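Side-chain contacts in putative type VI secretion protein (Escherichia coli, PDB 6SKI), which acts as a type VI secretion phospholipase effector that binds the TTR domain of the VgrG spike and probably hydrolyses membrane lipids of target cells: residues A305-H310 with N414-V419; C334-I339 with Y352-Q357; T344-T349 with T379-I384; I459-A464 with Q472-E477. One frame throughout, in Å; residues are numbered along the deposited sequence.

Contact 1: residues A305-H310 with N414-V419; sequences ALPGAH and NDWANV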
loop_
_atom_site.group_PDB
_atom_site.type_symbol
_atom_site.label_atom_id
_atom_site.label_comp_id
_atom_site.label_asym_id
_atom_site.label_seq_id
_atom_site.Cartn_x
_atom_site.Cartn_y
_atom_site.Cartn_z
ATOM N N ALA A 305 1.748 17.722 -1.350
ATOM C CA ALA A 305 0.428 17.543 -1.925
ATOM C C ALA A 305 0.530 17.731 -3.430
ATOM O O ALA A 305 0.962 18.787 -3.901
ATOM C CB ALA A 305 -0.567 18.533 -1.325
ATOM N N LEU A 306 0.137 16.708 -4.181
ATOM C CA LEU A 306 0.317 16.721 -5.619
ATOM C C LEU A 306 -1.020 16.489 -6.306
ATOM O O LEU A 306 -1.816 15.660 -5.853
ATOM C CB LEU A 306 1.321 15.644 -6.048
ATOM C CG LEU A 306 2.401 16.045 -7.050
ATOM C CD1 LEU A 306 2.959 17.408 -6.712
ATOM C CD2 LEU A 306 3.507 15.010 -7.059
ATOM N N PRO A 307 -1.299 17.210 -7.390
ATOM C CA PRO A 307 -2.589 17.058 -8.068
ATOM C C PRO A 307 -2.786 15.640 -8.579
ATOM O O PRO A 307 -1.883 15.042 -9.166
ATOM C CB PRO A 307 -2.496 18.069 -9.216
ATOM C CG PRO A 307 -1.028 18.216 -9.432
ATOM C CD PRO A 307 -0.486 18.245 -8.044
ATOM N N GLY A 308 -3.967 15.106 -8.342
ATOM C CA GLY A 308 -4.292 13.767 -8.790
ATOM C C GLY A 308 -5.174 13.065 -7.783
ATOM O O GLY A 308 -5.437 13.559 -6.691
ATOM N N ALA A 309 -5.624 11.886 -8.172
ATOM C CA ALA A 309 -6.437 11.044 -7.321
ATOM C C ALA A 309 -5.525 10.125 -6.511
ATOM O O ALA A 309 -4.306 10.314 -6.470
ATOM C CB ALA A 309 -7.446 10.269 -8.175
ATOM N N HIS A 310 -6.111 9.128 -5.857
ATOM C CA HIS A 310 -5.348 8.233 -4.995
ATOM C C HIS A 310 -4.386 7.375 -5.811
ATOM O O HIS A 310 -3.180 7.321 -5.530
ATOM C CB HIS A 310 -6.329 7.374 -4.205
ATOM C CG HIS A 310 -5.698 6.546 -3.139
ATOM N ND1 HIS A 310 -5.184 7.090 -1.985
ATOM C CD2 HIS A 310 -5.535 5.208 -3.031
ATOM C CE1 HIS A 310 -4.711 6.125 -1.221
ATOM N NE2 HIS A 310 -4.913 4.973 -1.833
ATOM N N ASN A 414 -2.681 7.500 -17.658
ATOM C CA ASN A 414 -2.156 7.179 -16.337
ATOM C C ASN A 414 -0.729 7.674 -16.130
ATOM O O ASN A 414 0.015 7.089 -15.335
ATOM C CB ASN A 414 -2.230 5.671 -16.101
ATOM C CG ASN A 414 -1.179 4.906 -16.876
ATOM O OD1 ASN A 414 -0.786 5.305 -17.970
ATOM N ND2 ASN A 414 -0.717 3.800 -16.311
ATOM N N ASP A 415 -0.333 8.740 -16.814
ATOM C CA ASP A 415 1.059 9.163 -16.846
ATOM C C ASP A 415 1.456 10.068 -15.688
ATOM O O ASP A 415 2.621 10.468 -15.616
ATOM C CB ASP A 415 1.354 9.881 -18.164
ATOM C CG ASP A 415 1.192 8.983 -19.364
ATOM O OD1 ASP A 415 1.973 8.020 -19.496
ATOM O OD2 ASP A 415 0.282 9.238 -20.176
ATOM N N TRP A 416 0.541 10.408 -14.787
ATOM C CA TRP A 416 0.892 11.279 -13.674
ATOM C C TRP A 416 1.447 10.504 -12.487
ATOM O O TRP A 416 2.167 11.079 -11.656
ATOM C CB TRP A 416 -0.327 12.100 -13.244
ATOM C CG TRP A 416 -0.007 13.122 -12.212
ATOM C CD1 TRP A 416 -0.344 13.089 -10.895
ATOM C CD2 TRP A 416 0.734 14.327 -12.409
ATOM N NE1 TRP A 416 0.135 14.205 -10.257
ATOM C CE2 TRP A 416 0.803 14.981 -11.167
ATOM C CE3 TRP A 416 1.345 14.919 -13.516
ATOM C CZ2 TRP A 416 1.456 16.196 -11.001
ATOM C CZ3 TRP A 416 1.992 16.122 -13.350
ATOM C CH2 TRP A 416 2.043 16.749 -12.103
ATOM N N ALA A 417 1.198 9.201 -12.428
ATOM C CA ALA A 417 1.831 8.376 -11.420
ATOM C C ALA A 417 3.299 8.146 -11.721
ATOM O O ALA A 417 4.066 7.875 -10.797
ATOM C CB ALA A 417 1.109 7.033 -11.304
ATOM N N ASN A 418 3.721 8.330 -12.971
ATOM C CA ASN A 418 5.146 8.324 -13.275
ATOM C C ASN A 418 5.816 9.583 -12.741
ATOM O O ASN A 418 6.952 9.535 -12.258
ATOM C CB ASN A 418 5.352 8.197 -14.780
ATOM C CG ASN A 418 4.837 6.887 -15.325
ATOM O OD1 ASN A 418 4.756 5.894 -14.607
ATOM N ND2 ASN A 418 4.474 6.879 -16.599
ATOM N N VAL A 419 5.117 10.716 -12.799
ATOM C CA VAL A 419 5.628 11.938 -12.191
ATOM C C VAL A 419 5.744 11.768 -10.684
ATOM O O VAL A 419 6.752 12.147 -10.074
ATOM C CB VAL A 419 4.724 13.129 -12.555
ATOM C CG1 VAL A 419 5.210 14.395 -11.881
ATOM C CG2 VAL A 419 4.657 13.307 -14.057
#
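Pro-307 and Trp-416 meet with their side chains crossing at about a right angle, the pyrrolidine ring directed at the benzo half of the indole. The closest side-chain carbons are Pro-307 CG and Trp-416 CZ2, at 3.6 Å, and Pro-307 CD stands 4.1 Å from the same Trp-416 CZ2. Leu-306 comes to this carbon at a slant: its branch point CG lies 4.1 Å from Trp-416 CZ2, a separation that fits loose apolar packing. Trp-416 can extend this far because its CG is anti to the backbone N (chi1 -174°), which carries the indole off the first turn of helix 416-431. Within that turn Val-419 backs one face of the indole, its CB 3.9 Å above the plane and displaced toward the rim. Around the pair, Leu-479 and Ile-482 of helix 476-483 pack on Pro-307, and Cys-420 and Val-423 touch Leu-306.

The chain runs from strand 303-306, an edge of the central mixed sheet, into the loop that carries His-310. His-310 ND1 bonds Asp-245, and with Ser-197 they probably form a Ser-His-Asp triad, as the alpha/beta-hydrolase clan of this family would suggest. The helix start thus packs on the root of the probable catalytic loop.

Trp-416 NE1 lies near Pro-307 O, but the angle is poor and the modelled separation doubtful at 2.60 Å resolution, so no bond is assigned. The join therefore rests on apolar packing of Pro-307 and Leu-306 against the indole, and depends on shape and burial rather than on an assigned polar bond.

Contact 2: residues C334-I339 with Y352-Q357; sequences CPEFEI and YRKAEQ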
loop_
_atom_site.group_PDB
_atom_site.type_symbol
_atom_site.label_atom_id
_atom_site.label_comp_id
_atom_site.label_asym_id
_atom_site.label_seq_id
_atom_site.Cartn_x
_atom_site.Cartn_y
_atom_site.Cartn_z
ATOM N N CYS A 334 -25.967 11.500 -6.420
ATOM C CA CYS A 334 -26.717 10.290 -6.133
ATOM C C CYS A 334 -28.010 10.319 -6.939
ATOM O O CYS A 334 -28.796 11.264 -6.804
ATOM C CB CYS A 334 -27.010 10.175 -4.643
ATOM S SG CYS A 334 -28.179 8.873 -4.213
ATOM N N PRO A 335 -28.256 9.330 -7.797
ATOM C CA PRO A 335 -29.459 9.366 -8.632
ATOM C C PRO A 335 -30.715 9.367 -7.779
ATOM O O PRO A 335 -30.841 8.595 -6.827
ATOM C CB PRO A 335 -29.343 8.088 -9.469
ATOM C CG PRO A 335 -27.887 7.773 -9.454
ATOM C CD PRO A 335 -27.445 8.136 -8.075
ATOM N N GLU A 336 -31.649 10.245 -8.125
ATOM C CA GLU A 336 -32.867 10.414 -7.347
ATOM C C GLU A 336 -34.070 10.132 -8.229
ATOM O O GLU A 336 -34.157 10.648 -9.345
ATOM C CB GLU A 336 -32.949 11.822 -6.758
ATOM C CG GLU A 336 -32.467 11.908 -5.324
ATOM C CD GLU A 336 -32.629 13.292 -4.740
ATOM O OE1 GLU A 336 -32.737 14.258 -5.523
ATOM O OE2 GLU A 336 -32.646 13.416 -3.499
ATOM N N PHE A 337 -34.994 9.322 -7.723
ATOM C CA PHE A 337 -36.154 8.876 -8.475
ATOM C C PHE A 337 -37.430 9.318 -7.775
ATOM O O PHE A 337 -37.498 9.363 -6.544
ATOM C CB PHE A 337 -36.161 7.351 -8.627
ATOM C CG PHE A 337 -34.924 6.799 -9.267
ATOM C CD1 PHE A 337 -34.885 6.543 -10.624
ATOM C CD2 PHE A 337 -33.797 6.535 -8.511
ATOM C CE1 PHE A 337 -33.750 6.040 -11.214
ATOM C CE2 PHE A 337 -32.661 6.032 -9.097
ATOM C CZ PHE A 337 -32.637 5.785 -10.450
ATOM N N GLU A 338 -38.444 9.645 -8.571
ATOM C CA GLU A 338 -39.760 9.940 -8.028
ATOM C C GLU A 338 -40.815 9.600 -9.067
ATOM O O GLU A 338 -40.565 9.663 -10.271
ATOM C CB GLU A 338 -39.883 11.401 -7.584
ATOM C CG GLU A 338 -40.376 12.367 -8.637
ATOM C CD GLU A 338 -40.221 13.802 -8.189
ATOM O OE1 GLU A 338 -39.397 14.051 -7.286
ATOM O OE2 GLU A 338 -40.946 14.676 -8.708
ATOM N N ILE A 339 -41.999 9.229 -8.590
ATOM C CA ILE A 339 -43.111 8.853 -9.452
ATOM C C ILE A 339 -43.988 10.075 -9.675
ATOM O O ILE A 339 -44.356 10.770 -8.720
ATOM C CB ILE A 339 -43.915 7.690 -8.848
ATOM C CG1 ILE A 339 -42.979 6.533 -8.498
ATOM C CG2 ILE A 339 -44.986 7.230 -9.816
ATOM C CD1 ILE A 339 -43.687 5.234 -8.199
ATOM N N TYR A 352 -35.006 16.324 -11.400
ATOM C CA TYR A 352 -34.247 17.059 -12.405
ATOM C C TYR A 352 -33.718 18.371 -11.850
ATOM O O TYR A 352 -32.584 18.761 -12.142
ATOM C CB TYR A 352 -35.101 17.326 -13.641
ATOM C CG TYR A 352 -34.317 17.995 -14.744
ATOM C CD1 TYR A 352 -33.444 17.269 -15.535
ATOM C CD2 TYR A 352 -34.430 19.357 -14.976
ATOM C CE1 TYR A 352 -32.720 17.874 -16.536
ATOM C CE2 TYR A 352 -33.707 19.972 -15.976
ATOM C CZ TYR A 352 -32.854 19.224 -16.753
ATOM O OH TYR A 352 -32.126 19.824 -17.753
ATOM N N ARG A 353 -34.526 19.071 -11.057
ATOM C CA ARG A 353 -34.073 20.325 -10.472
ATOM C C ARG A 353 -32.926 20.086 -9.503
ATOM O O ARG A 353 -31.954 20.852 -9.477
ATOM C CB ARG A 353 -35.243 21.015 -9.775
ATOM C CG ARG A 353 -36.240 21.629 -10.736
ATOM C CD ARG A 353 -37.303 22.422 -10.004
ATOM N NE ARG A 353 -38.585 22.346 -10.696
ATOM C CZ ARG A 353 -39.580 21.544 -10.336
ATOM N NH1 ARG A 353 -39.441 20.746 -9.287
ATOM N NH2 ARG A 353 -40.713 21.537 -11.023
ATOM N N LYS A 354 -33.002 19.004 -8.729
ATOM C CA LYS A 354 -31.916 18.664 -7.819
ATOM C C LYS A 354 -30.649 18.316 -8.587
ATOM O O LYS A 354 -29.552 18.761 -8.230
ATOM C CB LYS A 354 -32.338 17.504 -6.919
ATOM C CG LYS A 354 -31.259 17.029 -5.969
ATOM C CD LYS A 354 -30.828 18.139 -5.032
ATOM C CE LYS A 354 -30.053 17.585 -3.851
ATOM N NZ LYS A 354 -30.692 16.358 -3.305
ATOM N N ALA A 355 -30.781 17.525 -9.652
ATOM C CA ALA A 355 -29.613 17.147 -10.437
ATOM C C ALA A 355 -28.983 18.357 -11.112
ATOM O O ALA A 355 -27.756 18.457 -11.193
ATOM C CB ALA A 355 -29.995 16.090 -11.471
ATOM N N GLU A 356 -29.800 19.291 -11.597
ATOM C CA GLU A 356 -29.244 20.484 -12.224
ATOM C C GLU A 356 -28.573 21.385 -11.196
ATOM O O GLU A 356 -27.541 22.004 -11.485
ATOM C CB GLU A 356 -30.333 21.238 -12.980
ATOM C CG GLU A 356 -30.574 20.707 -14.377
ATOM C CD GLU A 356 -29.821 21.489 -15.432
ATOM O OE1 GLU A 356 -29.753 22.731 -15.316
ATOM O OE2 GLU A 356 -29.295 20.864 -16.376
ATOM N N GLN A 357 -29.132 21.461 -9.987
ATOM C CA GLN A 357 -28.455 22.185 -8.917
ATOM C C GLN A 357 -27.099 21.566 -8.615
ATOM O O GLN A 357 -26.102 22.280 -8.458
ATOM C CB GLN A 357 -29.324 22.202 -7.662
ATOM C CG GLN A 357 -30.163 23.451 -7.508
ATOM C CD GLN A 357 -30.501 23.742 -6.064
ATOM O OE1 GLN A 357 -30.487 22.846 -5.221
ATOM N NE2 GLN A 357 -30.806 25.000 -5.768
#
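Lys-354 reaches from helix 350-362 to Glu-336 on strand 328-341, and its side chain touches the carboxylate at both its root and its tip. The root comes first: Lys-354 CB lies 3.6 Å from Glu-336 OE1. One bond further, Lys-354 CG is the nearest carbon to the acid, 3.2 Å from the same Glu-336 OE1. With CG anti to the backbone N (chi1 178°), the chain leaves the helix in the direction of the strand. A bend at chi2 (60°) then takes CD and CE past the carboxylate without close approach, and a second bend at chi4 turns the tip back.

The strand belongs to a three-stranded antiparallel sheet of order 1-3-2, in which helix 350-362 joins the two outer, mutually parallel strands while 398-409 lies between them: a split beta-alpha-beta unit. Ala-355, next along the helix, packs on Ala-403 of that middle strand.

At the tip, Lys-354 NZ makes a salt bridge with Glu-336 OE2 at 3.5 Å. The other oxygen, Glu-336 OE1, is a little further from Lys-354 NZ, at 3.7 Å. The acid meets the lysine at about a right angle, its own chain being extended beyond CG. Arg-350, in the first turn of the same helix, is a second but long and weak ionic partner of Glu-336 OE1, while its NE pairs with Glu-338 OE1 in a salt bridge.

Contact 3: residues T344-T349 with T379-I384; sequences TREMDT and TKIRSI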
loop_
_atom_site.group_PDB
_atom_site.type_symbol
_atom_site.label_atom_id
_atom_site.label_comp_id
_atom_site.label_asym_id
_atom_site.label_seq_id
_atom_site.Cartn_x
_atom_site.Cartn_y
_atom_site.Cartn_z
ATOM N N THR A 344 -46.395 14.848 -17.064
ATOM C CA THR A 344 -45.371 15.733 -16.520
ATOM C C THR A 344 -44.079 15.636 -17.322
ATOM O O THR A 344 -43.614 14.540 -17.650
ATOM C CB THR A 344 -45.106 15.388 -15.055
ATOM O OG1 THR A 344 -46.306 15.568 -14.296
ATOM C CG2 THR A 344 -44.017 16.280 -14.480
ATOM N N ARG A 345 -43.496 16.791 -17.631
ATOM C CA ARG A 345 -42.236 16.844 -18.357
ATOM C C ARG A 345 -41.099 16.419 -17.439
ATOM O O ARG A 345 -41.044 16.830 -16.276
ATOM C CB ARG A 345 -41.980 18.254 -18.886
ATOM C CG ARG A 345 -43.193 18.919 -19.497
ATOM C CD ARG A 345 -42.892 20.359 -19.887
ATOM N NE ARG A 345 -44.100 21.177 -19.972
ATOM C CZ ARG A 345 -45.058 21.026 -20.884
ATOM N NH1 ARG A 345 -46.116 21.824 -20.868
ATOM N NH2 ARG A 345 -44.957 20.091 -21.821
ATOM N N GLU A 346 -40.196 15.588 -17.963
ATOM C CA GLU A 346 -39.083 15.095 -17.158
ATOM C C GLU A 346 -38.226 16.233 -16.622
ATOM O O GLU A 346 -37.653 16.119 -15.534
ATOM C CB GLU A 346 -38.233 14.139 -17.988
ATOM C CG GLU A 346 -38.868 12.783 -18.202
ATOM C CD GLU A 346 -38.573 12.227 -19.578
ATOM O OE1 GLU A 346 -37.699 12.790 -20.269
ATOM O OE2 GLU A 346 -39.224 11.239 -19.976
ATOM N N MET A 347 -38.140 17.337 -17.359
ATOM C CA MET A 347 -37.348 18.491 -16.967
ATOM C C MET A 347 -38.112 19.440 -16.060
ATOM O O MET A 347 -37.604 20.518 -15.738
ATOM C CB MET A 347 -36.864 19.237 -18.209
ATOM C CG MET A 347 -35.916 18.432 -19.076
ATOM S SD MET A 347 -34.651 19.450 -19.848
ATOM C CE MET A 347 -33.779 18.217 -20.808
ATOM N N ASP A 348 -39.320 19.071 -15.652
ATOM C CA ASP A 348 -40.121 19.840 -14.713
ATOM C C ASP A 348 -40.377 19.022 -13.457
ATOM O O ASP A 348 -41.467 19.041 -12.884
ATOM C CB ASP A 348 -41.431 20.288 -15.352
ATOM C CG ASP A 348 -41.845 21.675 -14.915
ATOM O OD1 ASP A 348 -42.168 21.847 -13.722
ATOM O OD2 ASP A 348 -41.847 22.596 -15.759
ATOM N N THR A 349 -39.359 18.289 -13.023
ATOM C CA THR A 349 -39.462 17.336 -11.933
ATOM C C THR A 349 -38.501 17.746 -10.825
ATOM O O THR A 349 -37.496 18.417 -11.068
ATOM C CB THR A 349 -39.151 15.917 -12.437
ATOM O OG1 THR A 349 -40.042 15.594 -13.510
ATOM C CG2 THR A 349 -39.350 14.892 -11.352
ATOM N N THR A 379 -26.725 16.297 -16.989
ATOM C CA THR A 379 -27.737 15.681 -16.143
ATOM C C THR A 379 -28.473 14.644 -16.977
ATOM O O THR A 379 -29.051 14.974 -18.017
ATOM C CB THR A 379 -28.721 16.702 -15.575
ATOM O OG1 THR A 379 -29.775 16.919 -16.519
ATOM C CG2 THR A 379 -28.034 18.009 -15.276
ATOM N N LYS A 380 -28.443 13.400 -16.523
ATOM C CA LYS A 380 -29.054 12.290 -17.233
ATOM C C LYS A 380 -30.389 11.951 -16.592
ATOM O O LYS A 380 -30.496 11.877 -15.359
ATOM C CB LYS A 380 -28.134 11.072 -17.238
ATOM C CG LYS A 380 -26.898 11.266 -18.086
ATOM C CD LYS A 380 -27.003 10.532 -19.400
ATOM C CE LYS A 380 -25.802 10.811 -20.274
ATOM N NZ LYS A 380 -26.194 11.080 -21.682
ATOM N N ILE A 381 -31.398 11.757 -17.436
ATOM C CA ILE A 381 -32.768 11.495 -17.019
ATOM C C ILE A 381 -33.145 10.086 -17.449
ATOM O O ILE A 381 -32.881 9.683 -18.587
ATOM C CB ILE A 381 -33.747 12.519 -17.617
ATOM C CG1 ILE A 381 -33.251 13.941 -17.385
ATOM C CG2 ILE A 381 -35.126 12.343 -17.015
ATOM C CD1 ILE A 381 -34.117 14.983 -18.040
ATOM N N ARG A 382 -33.756 9.344 -16.536
ATOM C CA ARG A 382 -34.354 8.049 -16.805
ATOM C C ARG A 382 -35.853 8.172 -16.586
ATOM O O ARG A 382 -36.287 8.757 -15.594
ATOM C CB ARG A 382 -33.770 6.983 -15.879
ATOM C CG ARG A 382 -34.180 5.569 -16.197
ATOM C CD ARG A 382 -33.303 4.596 -15.446
ATOM N NE ARG A 382 -33.888 3.263 -15.370
ATOM C CZ ARG A 382 -34.601 2.826 -14.340
ATOM N NH1 ARG A 382 -34.822 3.619 -13.304
ATOM N NH2 ARG A 382 -35.094 1.596 -14.346
ATOM N N SER A 383 -36.643 7.651 -17.517
ATOM C CA SER A 383 -38.090 7.610 -17.363
ATOM C C SER A 383 -38.577 6.210 -17.695
ATOM O O SER A 383 -38.382 5.734 -18.817
ATOM C CB SER A 383 -38.771 8.645 -18.256
ATOM O OG SER A 383 -38.215 8.638 -19.558
ATOM N N ILE A 384 -39.202 5.553 -16.724
ATOM C CA ILE A 384 -39.835 4.263 -16.953
ATOM C C ILE A 384 -41.310 4.379 -16.590
ATOM O O ILE A 384 -41.742 5.340 -15.960
ATOM C CB ILE A 384 -39.160 3.124 -16.167
ATOM C CG1 ILE A 384 -39.112 3.448 -14.677
ATOM C CG2 ILE A 384 -37.766 2.866 -16.697
ATOM C CD1 ILE A 384 -38.930 2.232 -13.806
#
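Ser-383 OG donates a hydrogen bond of 2.8 Å to Glu-346 OE2, the polar link between the loop and strand 376-386. The hydroxyl arrives from above the carboxylate, 60° out of its plane. Lys-399 NZ is a long, weak ionic partner of the same oxygen.

Nearer the backbone, the CB and CG of Glu-346 lie against Ile-381: Glu-346 CB is 3.7 Å from Ile-381 CG2, and the two side chains cross at a slant. Chi2 of Glu-346 is turned to 144°, a bend that directs the carboxylate past the isoleucine to the serine two residues along the strand. The other branch of the isoleucine serves Met-347, whose CG stands 4.0 Å from Ile-381 CD1, here with the side chains at about a right angle.

Ile-381 and Ser-383 project on the same face of strand 376-386, while Arg-382 between them turns to the opposite face and helix 72-85, where it pairs with Glu-84. The loop thus lies on the sheet face that also carries helix 350-362, just ahead of that helix, with Glu-346 reaching Val-401 of the middle strand 398-409.

Contact 4: residues I459-A464 with Q472-E477; sequences IAQGKA and QAFTEE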
loop_
_atom_site.group_PDB
_atom_site.type_symbol
_atom_site.label_atom_id
_atom_site.label_comp_id
_atom_site.label_asym_id
_atom_site.label_seq_id
_atom_site.Cartn_x
_atom_site.Cartn_y
_atom_site.Cartn_z
ATOM N N ILE A 459 9.079 17.778 -9.229
ATOM C CA ILE A 459 10.285 17.379 -8.515
ATOM C C ILE A 459 10.816 18.554 -7.714
ATOM O O ILE A 459 11.130 18.421 -6.524
ATOM C CB ILE A 459 11.336 16.825 -9.493
ATOM C CG1 ILE A 459 10.973 15.401 -9.909
ATOM C CG2 ILE A 459 12.714 16.856 -8.869
ATOM C CD1 ILE A 459 11.475 15.016 -11.272
ATOM N N ALA A 460 10.838 19.742 -8.324
ATOM C CA ALA A 460 11.294 20.914 -7.592
ATOM C C ALA A 460 10.409 21.158 -6.384
ATOM O O ALA A 460 10.910 21.429 -5.285
ATOM C CB ALA A 460 11.314 22.135 -8.507
ATOM N N GLN A 461 9.096 20.989 -6.552
ATOM C CA GLN A 461 8.192 21.164 -5.425
ATOM C C GLN A 461 8.559 20.220 -4.298
ATOM O O GLN A 461 8.610 20.628 -3.131
ATOM C CB GLN A 461 6.750 20.948 -5.870
ATOM C CG GLN A 461 6.203 22.076 -6.709
ATOM C CD GLN A 461 4.792 21.821 -7.162
ATOM O OE1 GLN A 461 4.179 20.830 -6.780
ATOM N NE2 GLN A 461 4.268 22.714 -7.986
ATOM N N GLY A 462 8.897 18.973 -4.632
ATOM C CA GLY A 462 9.318 18.050 -3.598
ATOM C C GLY A 462 10.527 18.573 -2.856
ATOM O O GLY A 462 10.529 18.634 -1.623
ATOM N N LYS A 463 11.530 19.048 -3.598
ATOM C CA LYS A 463 12.704 19.615 -2.952
ATOM C C LYS A 463 12.299 20.731 -2.006
ATOM O O LYS A 463 12.775 20.795 -0.866
ATOM C CB LYS A 463 13.687 20.130 -4.000
ATOM C CG LYS A 463 14.267 19.045 -4.880
ATOM C CD LYS A 463 15.179 19.624 -5.942
ATOM C CE LYS A 463 15.689 18.543 -6.878
ATOM N NZ LYS A 463 16.372 17.440 -6.149
ATOM N N ALA A 464 11.355 21.571 -2.433
ATOM C CA ALA A 464 10.942 22.690 -1.600
ATOM C C ALA A 464 10.352 22.199 -0.288
ATOM O O ALA A 464 10.645 22.751 0.777
ATOM C CB ALA A 464 9.944 23.566 -2.351
ATOM N N GLN A 472 6.544 25.927 -5.186
ATOM C CA GLN A 472 5.933 26.812 -6.170
ATOM C C GLN A 472 4.781 26.055 -6.811
ATOM O O GLN A 472 5.000 25.104 -7.568
ATOM C CB GLN A 472 6.954 27.257 -7.211
ATOM C CG GLN A 472 8.076 28.113 -6.655
ATOM C CD GLN A 472 7.639 29.532 -6.372
ATOM O OE1 GLN A 472 6.963 30.158 -7.187
ATOM N NE2 GLN A 472 8.023 30.050 -5.212
ATOM N N ALA A 473 3.557 26.472 -6.512
ATOM C CA ALA A 473 2.392 25.704 -6.910
ATOM C C ALA A 473 2.223 25.721 -8.424
ATOM O O ALA A 473 2.733 26.597 -9.127
ATOM C CB ALA A 473 1.135 26.247 -6.235
ATOM N N PHE A 474 1.495 24.729 -8.923
ATOM C CA PHE A 474 1.201 24.651 -10.343
ATOM C C PHE A 474 0.185 25.720 -10.716
ATOM O O PHE A 474 -0.825 25.902 -10.030
ATOM C CB PHE A 474 0.655 23.268 -10.697
ATOM C CG PHE A 474 1.698 22.191 -10.737
ATOM C CD1 PHE A 474 2.712 22.221 -11.673
ATOM C CD2 PHE A 474 1.656 21.141 -9.841
ATOM C CE1 PHE A 474 3.663 21.229 -11.709
ATOM C CE2 PHE A 474 2.606 20.149 -9.875
ATOM C CZ PHE A 474 3.610 20.194 -10.809
ATOM N N THR A 475 0.455 26.432 -11.806
ATOM C CA THR A 475 -0.491 27.428 -12.274
ATOM C C THR A 475 -1.738 26.740 -12.825
ATOM O O THR A 475 -1.781 25.522 -13.012
ATOM C CB THR A 475 0.147 28.324 -13.334
ATOM O OG1 THR A 475 0.671 27.517 -14.393
ATOM C CG2 THR A 475 1.273 29.137 -12.729
ATOM N N GLU A 476 -2.774 27.541 -13.084
ATOM C CA GLU A 476 -4.050 26.966 -13.493
ATOM C C GLU A 476 -3.970 26.355 -14.886
ATOM O O GLU A 476 -4.658 25.373 -15.177
ATOM C CB GLU A 476 -5.154 28.015 -13.407
ATOM C CG GLU A 476 -5.184 28.711 -12.063
ATOM C CD GLU A 476 -6.049 27.980 -11.054
ATOM O OE1 GLU A 476 -5.634 27.877 -9.880
ATOM O OE2 GLU A 476 -7.139 27.506 -11.435
ATOM N N GLU A 477 -3.140 26.921 -15.764
ATOM C CA GLU A 477 -2.886 26.269 -17.044
ATOM C C GLU A 477 -2.187 24.934 -16.835
ATOM O O GLU A 477 -2.554 23.916 -17.441
ATOM C CB GLU A 477 -2.034 27.170 -17.939
ATOM C CG GLU A 477 -2.509 28.612 -18.048
ATOM C CD GLU A 477 -2.075 29.469 -16.870
ATOM O OE1 GLU A 477 -2.478 29.168 -15.727
ATOM O OE2 GLU A 477 -1.325 30.445 -17.089
#
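Gln-461, in helix 452-466, reaches Gln-472 and Phe-474 in the connection to helix 476-483, so the contact closes a helix-loop-helix unit through one long side chain.

The hydrogen bond comes from the amide nitrogen. Gln-461 NE2 donates to Gln-472 O with a modelled length of 2.5 Å, whose shortness carries no weight at 2.60 Å resolution. It is far from straight, with an N-H...O angle of 132°, and the donor is tilted from the carbonyl plane by 28°. The next carbonyl along, Ala-473 O, accepts from Lys-457 NZ. Two successive loop carbonyls are therefore tied to side chains of helix 452-466.

Packing is the second kind of interaction. The amide of Gln-461 lies over one face of the Phe-474 ring, with the two planes 55° apart, so it is inclined rather than stacked flat. Gln-461 is extended beyond CG, which carries the amide the full length of the side chain out to the ring. Leu-454 and Ala-458 of the same helix also touch Phe-474, as does Pro-307, so the buried ring packs between helix 452-466 and Pro-307.

Capping belongs to the loop's end. Thr-475 is the N-cap of helix 476-483, and its backbone N bonds Glu-478 OE1, one half of a capping box.

At the ring itself, Gln-461 NE2 sits 3.5 Å above the centre of Phe-474, while Gln-461 OE1 lies 3.5 Å from Phe-474 CE2.

The four contacts form two pairs. Contacts 1 and 4 lie with centres about 13 Å apart and share one core: Trp-416 CH2 meets Phe-474 CZ at 4.0 Å, and Leu-306 CD1 meets Gln-461 OE1 at 3.6 Å. Through Leu-306 and Pro-307 this core backs the loop of the probable triad. Contacts 2 and 3, centres about 8 Å apart, both lie within the split beta-alpha-beta unit and are linked by a salt bridge, Arg-353 NH2 to Asp-348 OD1 at 3.1 Å. Both are nested in the chain between the segments of contact 1, yet the nearest atoms of contacts 1 and 2 are about 19 Å apart, placing that unit away from the catalytic loop.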